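Local coordinates for surface layer protein (Geobacillus stearothermophilus, PDB 4UJ7) that probably self-assembles, through identical subunits and with bound calcium, into the crystalline surface layer that coats the bacterial cell, at residues Y43-S55 against S64-T76. Residues are numbered along the deposited sequence; the frame is centred on the assembly and turned at random. Where two conformers were deposited one is given.
Sequences YGNKFTGNVNVTS and SVSNSGIGQSEYT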
# COMPACT_ATOMS: atom_id res chain seq x y z
N TYR A 43 24.55 -6.26 3.03
CA TYR A 43 24.26 -7.69 3.05
C TYR A 43 22.81 -8.01 2.66
O TYR A 43 22.39 -9.17 2.67
CB TYR A 43 24.60 -8.27 4.43
CG TYR A 43 26.01 -7.95 4.87
CD1 TYR A 43 27.11 -8.60 4.29
CD2 TYR A 43 26.26 -6.99 5.85
CE1 TYR A 43 28.40 -8.30 4.68
CE2 TYR A 43 27.55 -6.69 6.24
CZ TYR A 43 28.62 -7.35 5.65
OH TYR A 43 29.91 -7.05 6.03
N GLY A 44 22.04 -6.97 2.34
CA GLY A 44 20.67 -7.15 1.90
C GLY A 44 19.65 -7.21 3.02
O GLY A 44 18.47 -7.46 2.79
N ASN A 45 20.10 -6.97 4.25
CA ASN A 45 19.21 -6.97 5.41
C ASN A 45 18.65 -5.58 5.70
O ASN A 45 19.24 -4.58 5.30
CB ASN A 45 19.94 -7.52 6.63
CG ASN A 45 20.31 -8.99 6.47
OD1 ASN A 45 19.53 -9.77 5.93
ND2 ASN A 45 21.49 -9.35 6.93
N LYS A 46 17.51 -5.53 6.39
CA LYS A 46 16.87 -4.24 6.70
C LYS A 46 17.80 -3.38 7.55
O LYS A 46 18.53 -3.87 8.42
CB LYS A 46 15.51 -4.44 7.37
CG LYS A 46 14.49 -5.09 6.44
CD LYS A 46 13.06 -4.71 6.80
CE LYS A 46 12.08 -5.78 6.37
NZ LYS A 46 12.00 -6.88 7.37
N PHE A 47 17.78 -2.08 7.27
CA PHE A 47 18.62 -1.11 7.96
C PHE A 47 17.72 0.05 8.40
O PHE A 47 17.00 0.60 7.58
CB PHE A 47 19.71 -0.62 6.99
CG PHE A 47 20.67 0.36 7.58
CD1 PHE A 47 21.80 -0.09 8.27
CD2 PHE A 47 20.47 1.73 7.45
CE1 PHE A 47 22.71 0.82 8.82
CE2 PHE A 47 21.37 2.64 7.99
CZ PHE A 47 22.49 2.18 8.67
N THR A 48 17.79 0.43 9.68
CA THR A 48 17.00 1.55 10.19
C THR A 48 17.70 2.87 9.87
O THR A 48 18.88 3.06 10.18
CB THR A 48 16.81 1.44 11.71
OG1 THR A 48 16.09 0.24 11.99
CG2 THR A 48 16.05 2.65 12.26
N GLY A 49 16.96 3.77 9.22
CA GLY A 49 17.50 5.09 8.91
C GLY A 49 16.36 6.02 8.54
O GLY A 49 15.24 5.55 8.31
N ASN A 50 16.65 7.31 8.48
CA ASN A 50 15.62 8.31 8.16
C ASN A 50 15.66 8.67 6.70
O ASN A 50 16.72 8.49 6.05
CB ASN A 50 15.80 9.56 9.02
CG ASN A 50 15.98 9.22 10.49
OD1 ASN A 50 15.25 8.38 11.04
ND2 ASN A 50 16.97 9.83 11.13
N VAL A 51 14.54 9.15 6.16
CA VAL A 51 14.45 9.49 4.73
C VAL A 51 13.77 10.83 4.48
O VAL A 51 12.83 11.23 5.19
CB VAL A 51 13.72 8.41 3.88
CG1 VAL A 51 14.47 7.08 3.90
CG2 VAL A 51 12.27 8.22 4.31
N ASN A 52 14.25 11.52 3.45
CA ASN A 52 13.59 12.67 2.86
C ASN A 52 13.02 12.32 1.52
O ASN A 52 13.62 11.56 0.75
CB ASN A 52 14.57 13.80 2.66
CG ASN A 52 14.88 14.48 3.93
OD1 ASN A 52 14.05 15.28 4.43
ND2 ASN A 52 16.04 14.16 4.50
N VAL A 53 11.84 12.86 1.24
CA VAL A 53 11.20 12.74 -0.06
C VAL A 53 10.86 14.13 -0.56
O VAL A 53 10.29 14.96 0.19
CB VAL A 53 9.93 11.84 -0.07
CG1 VAL A 53 10.31 10.40 0.28
CG2 VAL A 53 8.84 12.38 0.86
N THR A 54 11.23 14.39 -1.80
CA THR A 54 10.99 15.68 -2.44
C THR A 54 10.58 15.49 -3.88
O THR A 54 11.12 14.64 -4.60
CB THR A 54 12.25 16.59 -2.43
OG1 THR A 54 13.35 15.90 -3.03
CG2 THR A 54 12.61 17.04 -1.02
N SER A 55 9.60 16.28 -4.31
CA SER A 55 9.20 16.34 -5.70
C SER A 55 10.00 17.45 -6.35
O SER A 55 10.12 18.54 -5.78
CB SER A 55 7.72 16.65 -5.84
OG SER A 55 7.42 16.91 -7.19
N SER A 64 4.64 12.80 0.08
CA SER A 64 4.80 12.69 1.52
C SER A 64 5.25 11.28 1.86
O SER A 64 5.23 10.39 0.99
CB SER A 64 3.50 13.03 2.23
OG SER A 64 2.48 12.11 1.86
N VAL A 65 5.71 11.08 3.08
CA VAL A 65 6.24 9.78 3.51
C VAL A 65 5.71 9.41 4.88
O VAL A 65 5.58 10.26 5.78
CB VAL A 65 7.79 9.74 3.43
CG1 VAL A 65 8.45 10.81 4.30
CG2 VAL A 65 8.34 8.36 3.79
N SER A 66 5.43 8.12 5.06
CA SER A 66 4.87 7.64 6.34
C SER A 66 5.83 7.81 7.52
O SER A 66 7.06 7.87 7.34
CB SER A 66 4.39 6.18 6.19
OG SER A 66 5.49 5.28 6.02
N ASN A 67 5.25 7.87 8.72
CA ASN A 67 6.00 8.09 9.96
C ASN A 67 6.92 9.31 9.89
O ASN A 67 7.96 9.35 10.53
CB ASN A 67 6.74 6.85 10.48
CG ASN A 67 6.86 6.85 12.00
OD1 ASN A 67 5.83 6.88 12.69
ND2 ASN A 67 8.10 6.83 12.55
N SER A 68 6.54 10.27 9.06
CA SER A 68 7.39 11.44 8.79
C SER A 68 8.84 11.07 8.50
O SER A 68 9.78 11.80 8.82
CB SER A 68 7.30 12.44 9.94
OG SER A 68 5.94 12.85 10.04
N GLY A 69 9.03 9.91 7.88
CA GLY A 69 10.36 9.48 7.42
C GLY A 69 11.40 9.17 8.49
O GLY A 69 12.60 9.23 8.21
N ILE A 70 10.96 8.87 9.71
CA ILE A 70 11.92 8.57 10.80
C ILE A 70 11.73 7.20 11.42
O ILE A 70 10.63 6.63 11.40
CB ILE A 70 11.94 9.67 11.90
CG1 ILE A 70 10.59 9.71 12.65
CG2 ILE A 70 12.31 11.02 11.29
CD1 ILE A 70 10.58 10.70 13.82
N GLY A 71 12.84 6.67 11.92
CA GLY A 71 12.86 5.56 12.87
C GLY A 71 12.56 4.16 12.37
O GLY A 71 12.44 3.24 13.18
N GLN A 72 12.48 3.99 11.05
CA GLN A 72 12.08 2.71 10.48
C GLN A 72 13.05 2.23 9.41
O GLN A 72 13.93 2.99 9.01
CB GLN A 72 10.66 2.82 9.91
CG GLN A 72 9.66 3.23 10.99
CD GLN A 72 8.22 3.41 10.55
OE1 GLN A 72 7.34 3.63 11.40
NE2 GLN A 72 7.96 3.37 9.26
N SER A 73 12.88 0.99 8.97
CA SER A 73 13.59 0.50 7.79
C SER A 73 12.67 0.42 6.58
O SER A 73 13.16 0.23 5.47
CB SER A 73 14.25 -0.86 8.06
OG SER A 73 13.28 -1.81 8.50
N GLU A 74 11.36 0.56 6.78
CA GLU A 74 10.35 0.51 5.71
C GLU A 74 9.43 1.73 5.82
O GLU A 74 9.00 2.07 6.93
CB GLU A 74 9.48 -0.74 5.88
CG GLU A 74 10.18 -2.07 5.59
CD GLU A 74 9.42 -3.29 6.08
OE1 GLU A 74 9.17 -3.42 7.30
OE2 GLU A 74 9.09 -4.15 5.23
N TYR A 75 9.13 2.34 4.68
CA TYR A 75 8.23 3.50 4.61
C TYR A 75 7.32 3.41 3.40
O TYR A 75 7.68 2.82 2.36
CB TYR A 75 9.03 4.80 4.47
CG TYR A 75 9.97 5.08 5.61
CD1 TYR A 75 9.52 5.72 6.78
CD2 TYR A 75 11.33 4.73 5.52
CE1 TYR A 75 10.39 5.97 7.83
CE2 TYR A 75 12.21 4.96 6.59
CZ TYR A 75 11.73 5.61 7.73
OH TYR A 75 12.59 5.86 8.76
N THR A 76 6.15 4.03 3.50
CA THR A 76 5.26 4.20 2.36
C THR A 76 5.33 5.63 1.87
O THR A 76 5.20 6.57 2.68
CB THR A 76 3.82 3.85 2.73
OG1 THR A 76 3.76 2.45 3.01
CG2 THR A 76 2.88 4.14 1.58
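Lys46, in one of its two conformers, opens the contact by laying its aliphatic chain over Ser73 and Glu74: CD comes 3.4 Å from Ser73 OG, while its ammonium group stays beyond salt-bridge range of the Glu74 carboxylate. From there the two segments illustrate how irregular chains of an immunoglobulin-like sandwich are joined through backbone polar groups. At Gly49 both the amide N and the carbonyl O are used. Its N donates to Gln72 O at 3.1 Å, and its O receives the Tyr75 hydroxyl, with OH and O 2.7 Å apart and Gly49 O at the edge of the ring, near its plane. That hydroxyl also accepts from Gln72 N, bridging the 43-55 chain and the turn before its own strand. A phenylalanine in place of Tyr75 would probably leave Gly49 O without its donor and Gln72 N without its acceptor. Asn50, with CG beside its own backbone N (chi1 -49°), turns its amide to the 69-71 turn, where OD1 takes Gly71 N at 3.1 Å, nearly in line with the C=O. Val51 N then bonds to Gly69 O (2.8 Å) in the carbonyl plane. Gly69 has positive phi, and a CB there would run into Val51 O, so a side chain would not fit. The Val51 side chain, in one of two conformers, turns CG2 onto one face of the Tyr75 ring, a CH-pi contact 4.0 Å from the centroid, and the same methyl meets Val65 CG2. Val53 follows, its CG2 3.8 Å from Val65 CG1. These valines lie between the two sheets of the first of two Big-like domains: strand 52-55 is an outermost strand beside 85-93, whereas 61-65 and 74-81 are paired in the opposing sheet. Val53 touches Ile91 and Val77, and Val51 reaches Leu39 of strand 32-41.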